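Local coordinates for protein deoxyhypusine hydroxylase (Homo sapiens, PDB 4D50) that hydroxylates the deoxyhypusine side chain of translation initiation factor eIF5A at a diiron centre, completing the formation of hypusine, at residues A[151-156]-A[183-188]; A[130-135]-A[176-181]; A[168-173]-A[197-202]. All blocks are in the same frame, centred on the assembly; numbering follows the deposited sequence.

Contact 1 (A[151-156]-A[183-188]); sequences SVDPAP and AMFALR
D153 and R188 meet as a charged pair, gripped mainly through one oxygen. OD2 of D153 accepts from NH2 of R188 at 3.0 Å and from NH1 at 3.2 Å; both nitrogens arrive from the same face of the carboxylate, whose plane is turned 53° from the guanidinium. The same aspartate lies flat on F185: CG anti to its own carbonyl carbon (chi1 -61°) carries the carboxylate over the ring, nearly parallel to it, with CB 4.0 Å from the ring centroid in a CH-pi contact. F185 also receives CD of P154 at 3.8 Å from CZ, while the carbonyl O of A155 comes obliquely to CD2.

One shell out, OG of S151 donates to OD1 of D153 at 2.6 Å, which, with the R188 bonds, would restrict the carboxylate's rotation. Q220 bonds to both S151 OG and R188 NH1, joining both sides of the salt bridge. An alanine in place of D153 would probably leave the buried R188 without its countercharge and S151 without its acceptor.

V217 and E213 of helix 208-221 also touch F185. This is a linker loop packed on a HEAT-like repeat helix, the side chain of P154 about 9 Å from a bound iron ion.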
ATOM      1  N   SER A 151       0.657 -10.413   1.893  1.00 11.46           N
ATOM      2  CA  SER A 151       1.365  -9.154   1.720  1.00 10.14           C
ATOM      3  C   SER A 151       2.690  -9.192   2.382  1.00  9.28           C
ATOM      4  O   SER A 151       2.863  -9.862   3.433  1.00  9.26           O
ATOM      5  CB  SER A 151       0.549  -7.957   2.259  1.00  9.88           C
ATOM      6  OG  SER A 151       0.132  -8.160   3.578  1.00  9.69           O
ATOM      7  N   VAL A 152       3.623  -8.412   1.848  1.00  9.63           N
ATOM      8  CA  VAL A 152       4.813  -8.102   2.577  1.00 10.13           C
ATOM      9  C   VAL A 152       4.627  -6.783   3.296  1.00 10.05           C
ATOM     10  O   VAL A 152       4.466  -5.736   2.650  1.00 11.83           O
ATOM     11  CB  VAL A 152       6.030  -7.969   1.628  1.00 10.02           C
ATOM     12  CG1 VAL A 152       7.314  -7.675   2.437  1.00 10.92           C
ATOM     13  CG2 VAL A 152       6.167  -9.180   0.699  1.00 10.59           C
ATOM     14  N   ASP A 153       4.649  -6.821   4.613  1.00  9.86           N
ATOM     15  CA  ASP A 153       4.230  -5.684   5.432  1.00 10.18           C
ATOM     16  C   ASP A 153       5.408  -4.864   5.860  1.00  9.19           C
ATOM     17  O   ASP A 153       6.559  -5.376   5.918  1.00  9.84           O
ATOM     18  CB  ASP A 153       3.475  -6.197   6.681  1.00  9.85           C
ATOM     19  CG  ASP A 153       2.205  -6.995   6.332  1.00 11.59           C
ATOM     20  OD1 ASP A 153       1.577  -6.719   5.233  1.00 12.34           O
ATOM     21  OD2 ASP A 153       1.883  -7.907   7.087  1.00 11.40           O
ATOM     22  N   PRO A 154       5.194  -3.593   6.210  1.00  8.68           N
ATOM     23  CA  PRO A 154       6.326  -2.789   6.625  1.00  9.85           C
ATOM     24  C   PRO A 154       6.892  -3.105   7.980  1.00  9.64           C
ATOM     25  O   PRO A 154       7.904  -2.542   8.291  1.00 11.71           O
ATOM     26  CB  PRO A 154       5.752  -1.365   6.684  1.00  9.85           C
ATOM     27  CG  PRO A 154       4.272  -1.532   6.622  1.00  9.59           C
ATOM     28  CD  PRO A 154       4.043  -2.739   5.852  1.00  9.05           C
ATOM     29  N   ALA A 155       6.194  -3.906   8.778  1.00  9.54           N
ATOM     30  CA  ALA A 155       6.627  -4.340  10.091  1.00  9.84           C
ATOM     31  C   ALA A 155       6.045  -5.660  10.407  1.00  9.80           C
ATOM     32  O   ALA A 155       4.991  -5.963   9.983  1.00  9.65           O
ATOM     33  CB  ALA A 155       6.328  -3.373  11.213  1.00  9.79           C
ATOM     34  N   PRO A 156       6.834  -6.498  11.129  1.00  9.38           N
ATOM     35  CA  PRO A 156       6.373  -7.826  11.501  1.00  9.21           C
ATOM     36  C   PRO A 156       5.397  -7.712  12.665  1.00  8.41           C
ATOM     37  O   PRO A 156       5.457  -6.769  13.391  1.00  7.53           O
ATOM     38  CB  PRO A 156       7.647  -8.519  12.002  1.00 10.18           C
ATOM     39  CG  PRO A 156       8.485  -7.380  12.514  1.00  9.82           C
ATOM     40  CD  PRO A 156       8.228  -6.273  11.531  1.00 10.50           C
ATOM     41  N   ALA A 183       2.002  -3.580  16.375  1.00  6.69           N
ATOM     42  CA  ALA A 183       0.781  -3.827  17.144  1.00  6.25           C
ATOM     43  C   ALA A 183      -0.390  -3.752  16.145  1.00  6.52           C
ATOM     44  O   ALA A 183      -1.298  -4.542  16.225  1.00  6.43           O
ATOM     45  CB  ALA A 183       0.630  -2.761  18.186  1.00  6.48           C
ATOM     46  N   MET A 184      -0.242  -2.929  15.147  1.00  7.65           N
ATOM     47  CA  MET A 184      -1.259  -2.731  14.089  1.00  6.68           C
ATOM     48  C   MET A 184      -1.390  -4.051  13.276  1.00  6.70           C
ATOM     49  O   MET A 184      -2.498  -4.548  13.055  1.00  5.98           O
ATOM     50  CB  MET A 184      -0.898  -1.585  13.127  1.00  8.12           C
ATOM     51  CG  MET A 184      -2.053  -1.137  12.249  1.00  8.16           C
ATOM     52  SD  MET A 184      -1.388  -0.031  10.941  1.00  9.06           S
ATOM     53  CE  MET A 184      -0.845   1.366  11.854  1.00  7.70           C
ATOM     54  N   PHE A 185      -0.269  -4.641  12.855  1.00  7.36           N
ATOM     55  CA  PHE A 185      -0.321  -5.886  12.117  1.00  7.60           C
ATOM     56  C   PHE A 185      -0.741  -7.019  12.974  1.00  6.69           C
ATOM     57  O   PHE A 185      -1.472  -7.910  12.486  1.00  5.82           O
ATOM     58  CB  PHE A 185       0.988  -6.161  11.349  1.00  8.50           C
ATOM     59  CG  PHE A 185       1.179  -5.190  10.263  1.00 10.17           C
ATOM     60  CD1 PHE A 185       0.334  -5.206   9.158  1.00 11.22           C
ATOM     61  CD2 PHE A 185       2.140  -4.200  10.370  1.00 12.14           C
ATOM     62  CE1 PHE A 185       0.431  -4.240   8.175  1.00 12.73           C
ATOM     63  CE2 PHE A 185       2.164  -3.195   9.405  1.00 13.96           C
ATOM     64  CZ  PHE A 185       1.274  -3.216   8.369  1.00 12.39           C
ATOM     65  N   ALA A 186      -0.363  -7.028  14.271  1.00  7.93           N
ATOM     66  CA  ALA A 186      -0.905  -8.062  15.185  1.00  7.71           C
ATOM     67  C   ALA A 186      -2.415  -7.979  15.379  1.00  7.64           C
ATOM     68  O   ALA A 186      -3.073  -8.999  15.460  1.00  7.85           O
ATOM     69  CB  ALA A 186      -0.231  -7.988  16.544  1.00  7.53           C
ATOM     70  N   LEU A 187      -2.943  -6.798  15.320  1.00  9.08           N
ATOM     71  CA  LEU A 187      -4.431  -6.552  15.465  1.00  9.24           C
ATOM     72  C   LEU A 187      -5.132  -7.117  14.269  1.00  9.37           C
ATOM     73  O   LEU A 187      -6.102  -7.794  14.407  1.00  9.68           O
ATOM     74  CB  LEU A 187      -4.715  -5.094  15.686  1.00  9.70           C
ATOM     75  CG  LEU A 187      -4.513  -4.626  17.126  1.00  9.47           C
ATOM     76  CD1 LEU A 187      -4.369  -3.119  17.192  1.00  9.51           C
ATOM     77  CD2 LEU A 187      -5.590  -5.130  18.021  1.00 10.33           C
ATOM     78  N   ARG A 188      -4.626  -6.795  13.089  1.00  8.27           N
ATOM     79  CA  ARG A 188      -5.151  -7.262  11.834  1.00  8.25           C
ATOM     80  C   ARG A 188      -5.188  -8.810  11.850  1.00  7.93           C
ATOM     81  O   ARG A 188      -6.211  -9.440  11.568  1.00  7.23           O
ATOM     82  CB  ARG A 188      -4.415  -6.694  10.652  1.00  8.05           C
ATOM     83  CG  ARG A 188      -4.866  -7.372   9.362  1.00  8.44           C
ATOM     84  CD  ARG A 188      -3.784  -7.354   8.270  1.00  8.37           C
ATOM     85  NE  ARG A 188      -2.634  -8.159   8.651  1.00  8.89           N
ATOM     86  CZ  ARG A 188      -1.446  -8.121   8.049  1.00  8.33           C
ATOM     87  NH1 ARG A 188      -1.228  -7.384   6.932  1.00 10.07           N
ATOM     88  NH2 ARG A 188      -0.514  -8.930   8.509  1.00  9.26           N
TER

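Contact 2 (A[130-135]-A[176-181]); sequences AVRRLE and PLFERY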
ATOM      1  N   ALA A 130      11.479   1.487   7.353  1.00  9.91           N
ATOM      2  CA  ALA A 130      12.068   0.498   6.472  1.00  9.32           C
ATOM      3  C   ALA A 130      13.468   0.119   7.044  1.00  9.61           C
ATOM      4  O   ALA A 130      13.847  -1.009   6.925  1.00 11.05           O
ATOM      5  CB  ALA A 130      12.052   0.962   5.064  1.00 11.11           C
ATOM      6  N   VAL A 131      14.197   1.086   7.608  1.00 10.05           N
ATOM      7  CA  VAL A 131      15.480   0.815   8.272  1.00 10.63           C
ATOM      8  C   VAL A 131      15.260  -0.125   9.464  1.00 10.18           C
ATOM      9  O   VAL A 131      15.942  -1.092   9.594  1.00 11.68           O
ATOM     10  CB  VAL A 131      16.167   2.105   8.726  1.00 11.05           C
ATOM     11  CG1 VAL A 131      17.330   1.758   9.645  1.00 11.16           C
ATOM     12  CG2 VAL A 131      16.629   2.907   7.505  1.00 11.40           C
ATOM     13  N   ARG A 132      14.195   0.099  10.225  1.00 10.99           N
ATOM     14  CA  ARG A 132      13.927  -0.836  11.321  1.00 11.47           C
ATOM     15  C   ARG A 132      13.554  -2.253  10.805  1.00 10.78           C
ATOM     16  O   ARG A 132      13.885  -3.266  11.426  1.00 11.04           O
ATOM     17  CB  ARG A 132      12.760  -0.270  12.174  1.00 12.85           C
ATOM     18  CG  ARG A 132      13.054   0.941  13.066  1.00 15.08           C
ATOM     19  CD  ARG A 132      14.041   0.687  14.182  1.00 18.77           C
ATOM     20  NE  ARG A 132      13.703  -0.456  15.023  1.00 18.91           N
ATOM     21  CZ  ARG A 132      12.891  -0.429  16.091  1.00 19.65           C
ATOM     22  NH1 ARG A 132      12.277   0.671  16.480  1.00 17.51           N
ATOM     23  NH2 ARG A 132      12.726  -1.562  16.816  1.00 18.95           N
ATOM     24  N   ARG A 133      12.773  -2.327   9.723  1.00 10.81           N
ATOM     25  CA  ARG A 133      12.430  -3.629   9.115  1.00 10.70           C
ATOM     26  C   ARG A 133      13.704  -4.327   8.633  1.00 10.28           C
ATOM     27  O   ARG A 133      13.944  -5.523   8.929  1.00 11.16           O
ATOM     28  CB  ARG A 133      11.406  -3.500   7.975  1.00 11.12           C
ATOM     29  CG  ARG A 133      11.099  -4.815   7.301  1.00 11.96           C
ATOM     30  CD  ARG A 133      10.088  -4.635   6.151  1.00 13.50           C
ATOM     31  NE  ARG A 133      10.440  -5.512   5.011  1.00 14.60           N
ATOM     32  CZ  ARG A 133      10.209  -6.821   4.912  1.00 14.22           C
ATOM     33  NH1 ARG A 133       9.693  -7.509   5.932  1.00 14.68           N
ATOM     34  NH2 ARG A 133      10.603  -7.468   3.816  1.00 14.83           N
ATOM     35  N   LEU A 134      14.577  -3.587   7.964  1.00 10.91           N
ATOM     36  CA  LEU A 134      15.816  -4.243   7.505  1.00 11.89           C
ATOM     37  C   LEU A 134      16.657  -4.758   8.704  1.00 11.55           C
ATOM     38  O   LEU A 134      17.211  -5.848   8.614  1.00 10.86           O
ATOM     39  CB  LEU A 134      16.629  -3.382   6.585  1.00 13.42           C
ATOM     40  CG  LEU A 134      15.985  -3.089   5.241  1.00 15.11           C
ATOM     41  CD1 LEU A 134      16.876  -2.175   4.408  1.00 16.74           C
ATOM     42  CD2 LEU A 134      15.585  -4.321   4.451  1.00 18.74           C
ATOM     43  N   GLU A 135      16.721  -3.987   9.782  1.00 11.82           N
ATOM     44  CA  GLU A 135      17.414  -4.385  10.968  1.00 13.31           C
ATOM     45  C   GLU A 135      16.771  -5.622  11.587  1.00 14.87           C
ATOM     46  O   GLU A 135      17.464  -6.502  12.104  1.00 13.59           O
ATOM     47  CB  GLU A 135      17.517  -3.220  11.940  1.00 15.49           C
ATOM     48  CG  GLU A 135      18.371  -2.082  11.305  1.00 19.45           C
ATOM     49  CD  GLU A 135      18.463  -0.812  12.126  1.00 22.90           C
ATOM     50  OE1 GLU A 135      17.551  -0.545  13.002  1.00 28.87           O
ATOM     51  OE2 GLU A 135      19.463  -0.077  11.856  1.00 28.83           O
ATOM     52  N   PRO A 176       7.689   4.352  19.705  1.00 16.85           N
ATOM     53  CA  PRO A 176       8.181   4.458  18.341  1.00 16.93           C
ATOM     54  C   PRO A 176       7.182   3.925  17.330  1.00 14.88           C
ATOM     55  O   PRO A 176       6.480   2.912  17.585  1.00 11.97           O
ATOM     56  CB  PRO A 176       9.434   3.577  18.343  1.00 18.28           C
ATOM     57  CG  PRO A 176       9.783   3.295  19.780  1.00 18.46           C
ATOM     58  CD  PRO A 176       8.626   3.652  20.602  1.00 19.10           C
ATOM     59  N   LEU A 177       7.170   4.562  16.169  1.00 13.64           N
ATOM     60  CA  LEU A 177       6.283   4.234  15.103  1.00 13.22           C
ATOM     61  C   LEU A 177       6.352   2.759  14.724  1.00 11.64           C
ATOM     62  O   LEU A 177       5.338   2.111  14.493  1.00 11.57           O
ATOM     63  CB  LEU A 177       6.575   5.078  13.910  1.00 13.39           C
ATOM     64  CG  LEU A 177       5.429   5.091  12.947  1.00 13.74           C
ATOM     65  CD1 LEU A 177       4.119   5.572  13.544  1.00 14.14           C
ATOM     66  CD2 LEU A 177       5.834   5.969  11.814  1.00 14.76           C
ATOM     67  N   PHE A 178       7.570   2.200  14.732  1.00 11.26           N
ATOM     68  CA  PHE A 178       7.715   0.820  14.340  1.00 10.54           C
ATOM     69  C   PHE A 178       6.984  -0.086  15.276  1.00 11.04           C
ATOM     70  O   PHE A 178       6.339  -1.046  14.822  1.00  9.35           O
ATOM     71  CB  PHE A 178       9.197   0.430  14.301  1.00 11.08           C
ATOM     72  CG  PHE A 178       9.466  -0.913  13.715  1.00 10.45           C
ATOM     73  CD1 PHE A 178       9.350  -1.124  12.366  1.00 10.97           C
ATOM     74  CD2 PHE A 178       9.934  -1.950  14.522  1.00 11.54           C
ATOM     75  CE1 PHE A 178       9.659  -2.346  11.820  1.00 10.21           C
ATOM     76  CE2 PHE A 178      10.305  -3.134  13.974  1.00 10.33           C
ATOM     77  CZ  PHE A 178      10.182  -3.338  12.614  1.00  9.74           C
ATOM     78  N   GLU A 179       7.057   0.209  16.567  1.00 13.09           N
ATOM     79  CA  GLU A 179       6.420  -0.668  17.554  1.00 13.88           C
ATOM     80  C   GLU A 179       4.876  -0.575  17.395  1.00 10.80           C
ATOM     81  O   GLU A 179       4.151  -1.582  17.556  1.00  8.47           O
ATOM     82  CB  GLU A 179       6.871  -0.261  18.942  1.00 16.99           C
ATOM     83  CG  GLU A 179       8.146  -0.891  19.466  1.00 23.02           C
ATOM     84  CD  GLU A 179       9.445  -0.534  18.732  1.00 30.45           C
ATOM     85  OE1 GLU A 179       9.470   0.388  17.879  1.00 36.13           O
ATOM     86  OE2 GLU A 179      10.468  -1.207  19.035  1.00 39.44           O
ATOM     87  N   ARG A 180       4.405   0.623  17.059  1.00 11.11           N
ATOM     88  CA  ARG A 180       3.002   0.871  16.859  1.00 10.86           C
ATOM     89  C   ARG A 180       2.540   0.085  15.643  1.00 10.00           C
ATOM     90  O   ARG A 180       1.418  -0.419  15.653  1.00 11.12           O
ATOM     91  CB  ARG A 180       2.687   2.369  16.702  1.00 11.20           C
ATOM     92  CG  ARG A 180       3.173   3.129  17.883  1.00 12.36           C
ATOM     93  CD  ARG A 180       2.812   4.595  17.785  1.00 12.25           C
ATOM     94  NE  ARG A 180       1.375   4.854  17.781  1.00 12.68           N
ATOM     95  CZ  ARG A 180       0.840   6.056  17.498  1.00 14.61           C
ATOM     96  NH1 ARG A 180       1.628   7.131  17.254  1.00 15.48           N
ATOM     97  NH2 ARG A 180      -0.463   6.259  17.515  1.00 15.66           N
ATOM     98  N   TYR A 181       3.323   0.100  14.578  1.00  9.52           N
ATOM     99  CA  TYR A 181       3.005  -0.691  13.385  1.00  9.43           C
ATOM    100  C   TYR A 181       2.991  -2.163  13.683  1.00  8.14           C
ATOM    101  O   TYR A 181       2.190  -2.967  13.148  1.00  8.64           O
ATOM    102  CB  TYR A 181       4.000  -0.398  12.250  1.00  9.08           C
ATOM    103  CG  TYR A 181       3.620   0.721  11.320  1.00  8.58           C
ATOM    104  CD1 TYR A 181       3.356   1.998  11.807  1.00  9.80           C
ATOM    105  CD2 TYR A 181       3.684   0.553   9.975  1.00  8.66           C
ATOM    106  CE1 TYR A 181       2.992   3.028  10.974  1.00  9.99           C
ATOM    107  CE2 TYR A 181       3.322   1.603   9.126  1.00 10.52           C
ATOM    108  CZ  TYR A 181       2.986   2.826   9.636  1.00  9.94           C
ATOM    109  OH  TYR A 181       2.676   3.906   8.783  1.00 11.60           O
TER
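R132 and F178 join two helices of this HEAT-repeat protein, 121-140 and 177-190, whose axes over these segments pass 10.5 Å apart at a crossing angle of -70°. The arginine folds round the phenylalanine. Its CB sits over one face of the F178 ring, 3.6 Å from the centroid and offset toward the rim, in a CH-pi contact. Bends at chi2 and chi3 then curl the chain back, and CD2 of F178 comes to lie over the middle of the guanidinium face, with the two planes 43° apart. F178 reaches across because its CG stands opposite the backbone N (chi1 -171°), and CE1 of the ring approaches the backbone N of R133.

HEAT-like repeats are helical hairpins packed side by side; this contact instead joins helices separated in the chain by a long linker and helix 163-171, and helix 177-190 carries the start of the third repeat. L129, a turn before R133, and A155 and P156 of the linker also touch F178.

The folded arginine ends in a salt bridge with E179, gripped end-on, one nitrogen to each oxygen. NH1 of R132 meets OE1 of E179 at 3.1 Å on the oxygen's syn lone pair; NH2 of R132 meets OE2 of E179 at 3.2 Å along a straighter line.

Contact 3 (A[168-173]-A[197-202]); sequences EALLDE and LALAEG
L170 and L171 supply the apolar side of this contact, pressing methyl groups against helix 193-201 near its C-terminal end. CD2 of L170 lies 3.9 Å from CA of L199 and 4.4 Å from CD2 of the same residue. L199 starts off pointing away from the 168-173 segment, yet the end of its side chain swings nearer and meets that methyl. The neighbouring leucine works further along: with CG beside its backbone N (chi1 -50°), L171 spreads its two methyls over the last turn, CD2 to CB of E201 at 4.0 Å and CD1 to CB at 4.1 Å.

Methyl-to-backbone packing makes up a second group. CD2 of L170 sits 3.5 Å from the carbonyl O of A198, and CD2 of L171 rests 3.8 Å from N of G202. The backbones come near here, with the CA atoms of L171 and G202 6.4 Å apart; glycine brings no side chain into this approach.

In the fold, this sets the short helix that precedes the third HEAT-like repeat against helix 193-201, which falls within that repeat. M184 of helix 177-190 touches both L170 and L199, and F210 and V217 of helix 208-221 reach L170 and L199 respectively.

Polar groups enter from the periphery, and no hydrogen bond spans the two segments. The E201 side chain, extended beyond CG, crosses L171 at about a right angle and lays OE1 3.6 Å from CD1. That same oxygen forms a salt bridge with R167, one turn before L171 on helix 163-171.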
ATOM      1  N   GLU A 168      -3.654  -0.771  23.195  1.00 15.76           N
ATOM      2  CA  GLU A 168      -2.919   0.259  23.920  1.00 16.43           C
ATOM      3  C   GLU A 168      -1.659   0.683  23.242  1.00 17.12           C
ATOM      4  O   GLU A 168      -1.336   1.887  23.176  1.00 16.60           O
ATOM      5  CB  GLU A 168      -2.611  -0.210  25.354  1.00 20.95           C
ATOM      6  CG  GLU A 168      -3.831  -0.286  26.236  1.00 26.59           C
ATOM      7  CD  GLU A 168      -3.452  -0.590  27.690  1.00 36.38           C
ATOM      8  OE1 GLU A 168      -2.226  -0.753  27.972  1.00 40.83           O
ATOM      9  OE2 GLU A 168      -4.381  -0.734  28.541  1.00 46.56           O
ATOM     10  N   ALA A 169      -0.937  -0.302  22.727  1.00 16.74           N
ATOM     11  CA  ALA A 169       0.324  -0.061  22.041  1.00 14.06           C
ATOM     12  C   ALA A 169       0.109   0.757  20.780  1.00 12.52           C
ATOM     13  O   ALA A 169       0.780   1.741  20.541  1.00 10.60           O
ATOM     14  CB  ALA A 169       0.994  -1.369  21.701  1.00 13.92           C
ATOM     15  N   LEU A 170      -0.891   0.361  20.013  1.00 11.03           N
ATOM     16  CA  LEU A 170      -1.252   1.072  18.748  1.00 10.76           C
ATOM     17  C   LEU A 170      -1.507   2.578  18.900  1.00 10.97           C
ATOM     18  O   LEU A 170      -1.059   3.375  18.062  1.00 10.41           O
ATOM     19  CB  LEU A 170      -2.520   0.386  18.130  1.00  9.86           C
ATOM     20  CG  LEU A 170      -3.105   1.000  16.869  1.00  9.98           C
ATOM     21  CD1 LEU A 170      -2.238   0.590  15.702  1.00  9.24           C
ATOM     22  CD2 LEU A 170      -4.591   0.714  16.619  1.00  9.30           C
ATOM     23  N   LEU A 171      -2.282   2.925  19.949  1.00 12.92           N
ATOM     24  CA  LEU A 171      -2.748   4.280  20.258  1.00 15.54           C
ATOM     25  C   LEU A 171      -1.808   5.103  21.144  1.00 16.74           C
ATOM     26  O   LEU A 171      -2.122   6.266  21.404  1.00 20.44           O
ATOM     27  CB  LEU A 171      -4.110   4.236  20.890  1.00 15.41           C
ATOM     28  CG  LEU A 171      -5.170   3.402  20.162  1.00 14.42           C
ATOM     29  CD1 LEU A 171      -6.449   3.418  20.984  1.00 15.87           C
ATOM     30  CD2 LEU A 171      -5.457   3.948  18.762  1.00 14.58           C
ATOM     31  N   ASP A 172      -0.675   4.519  21.545  1.00 19.17           N
ATOM     32  CA  ASP A 172       0.331   5.216  22.345  1.00 19.35           C
ATOM     33  C   ASP A 172       1.240   6.126  21.509  1.00 19.62           C
ATOM     34  O   ASP A 172       2.171   5.684  20.795  1.00 18.41           O
ATOM     35  CB  ASP A 172       1.123   4.210  23.181  1.00 18.86           C
ATOM     36  CG  ASP A 172       1.974   4.875  24.258  1.00 22.01           C
ATOM     37  OD1 ASP A 172       2.012   6.128  24.301  1.00 20.88           O
ATOM     38  OD2 ASP A 172       2.557   4.086  25.067  1.00 22.54           O
ATOM     39  N   GLU A 173       1.008   7.418  21.593  1.00 20.30           N
ATOM     40  CA  GLU A 173       1.806   8.371  20.757  1.00 24.66           C
ATOM     41  C   GLU A 173       3.285   8.520  21.216  1.00 22.10           C
ATOM     42  O   GLU A 173       4.112   9.037  20.463  1.00 19.47           O
ATOM     43  CB  GLU A 173       1.143   9.734  20.751  1.00 27.70           C
ATOM     44  CG  GLU A 173      -0.291   9.772  20.216  1.00 31.78           C
ATOM     45  CD  GLU A 173      -0.455   9.831  18.699  1.00 34.40           C
ATOM     46  OE1 GLU A 173       0.523   9.954  17.937  1.00 39.26           O
ATOM     47  OE2 GLU A 173      -1.633   9.838  18.277  1.00 41.46           O
ATOM     48  N   LEU A 197     -12.429  -2.544  15.495  1.00 10.26           N
ATOM     49  CA  LEU A 197     -12.672  -1.265  16.121  1.00 11.89           C
ATOM     50  C   LEU A 197     -11.503  -0.657  16.831  1.00 10.28           C
ATOM     51  O   LEU A 197     -11.417   0.572  16.963  1.00 10.74           O
ATOM     52  CB  LEU A 197     -13.896  -1.432  17.048  1.00 12.95           C
ATOM     53  CG  LEU A 197     -15.150  -2.038  16.465  1.00 16.96           C
ATOM     54  CD1 LEU A 197     -16.085  -2.297  17.627  1.00 16.61           C
ATOM     55  CD2 LEU A 197     -15.800  -1.058  15.487  1.00 19.48           C
ATOM     56  N   ALA A 198     -10.616  -1.482  17.430  1.00  9.71           N
ATOM     57  CA  ALA A 198      -9.412  -0.973  17.987  1.00  9.01           C
ATOM     58  C   ALA A 198      -8.522  -0.301  16.865  1.00  8.25           C
ATOM     59  O   ALA A 198      -8.073   0.801  17.001  1.00  8.70           O
ATOM     60  CB  ALA A 198      -8.663  -2.054  18.692  1.00  9.73           C
ATOM     61  N   LEU A 199      -8.421  -0.990  15.742  1.00  8.33           N
ATOM     62  CA  LEU A 199      -7.717  -0.468  14.567  1.00  8.67           C
ATOM     63  C   LEU A 199      -8.337   0.892  14.184  1.00  8.89           C
ATOM     64  O   LEU A 199      -7.626   1.893  13.980  1.00  9.05           O
ATOM     65  CB  LEU A 199      -7.751  -1.486  13.437  1.00  8.90           C
ATOM     66  CG  LEU A 199      -6.661  -2.548  13.572  1.00  8.69           C
ATOM     67  CD1 LEU A 199      -6.958  -3.688  12.630  1.00  9.59           C
ATOM     68  CD2 LEU A 199      -5.232  -2.067  13.257  1.00  8.78           C
ATOM     69  N   ALA A 200      -9.674   0.930  14.162  1.00  9.60           N
ATOM     70  CA  ALA A 200     -10.390   2.083  13.588  1.00 10.63           C
ATOM     71  C   ALA A 200     -10.151   3.316  14.447  1.00 10.32           C
ATOM     72  O   ALA A 200     -10.190   4.405  13.907  1.00 11.36           O
ATOM     73  CB  ALA A 200     -11.855   1.827  13.393  1.00 10.13           C
ATOM     74  N   GLU A 201      -9.909   3.129  15.740  1.00  9.92           N
ATOM     75  CA  GLU A 201      -9.495   4.247  16.633  1.00 10.73           C
ATOM     76  C   GLU A 201      -8.236   4.870  16.134  1.00 10.57           C
ATOM     77  O   GLU A 201      -8.012   6.051  16.346  1.00 11.56           O
ATOM     78  CB  GLU A 201      -9.352   3.815  18.082  1.00 12.12           C
ATOM     79  CG  GLU A 201     -10.644   3.314  18.708  1.00 13.35           C
ATOM     80  CD  GLU A 201     -10.465   2.874  20.180  1.00 15.89           C
ATOM     81  OE1 GLU A 201     -10.049   3.685  20.998  1.00 19.64           O
ATOM     82  OE2 GLU A 201     -10.781   1.736  20.503  1.00 17.63           O
ATOM     83  N   GLY A 202      -7.355   4.106  15.447  1.00  9.96           N
ATOM     84  CA  GLY A 202      -6.177   4.749  14.913  1.00  9.81           C
ATOM     85  C   GLY A 202      -6.411   5.753  13.799  1.00  9.46           C
ATOM     86  O   GLY A 202      -5.508   6.512  13.434  1.00 10.03           O
TER

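Overall arrangement
Helix 121-140 comes first along the chain and takes part in contact 2, whose partner on helix 177-190 arrives only after 40 intervening residues. Within that span lie the linker segment 151-156 and helix 163-171, which open contacts 1 and 3. Contact 2 closes first, contact 1 next on the same helix 177-190, and contact 3 last on helix 193-201; every pair crosses and none nests. Helix 177-190 therefore receives the earlier helix and the linker, while its A183 packs against A169 and its L187 against L199 of contact 3. R133 lies against the D153-P154 backbone between contacts 1 and 2, and R180 bridges to E173 between contacts 2 and 3.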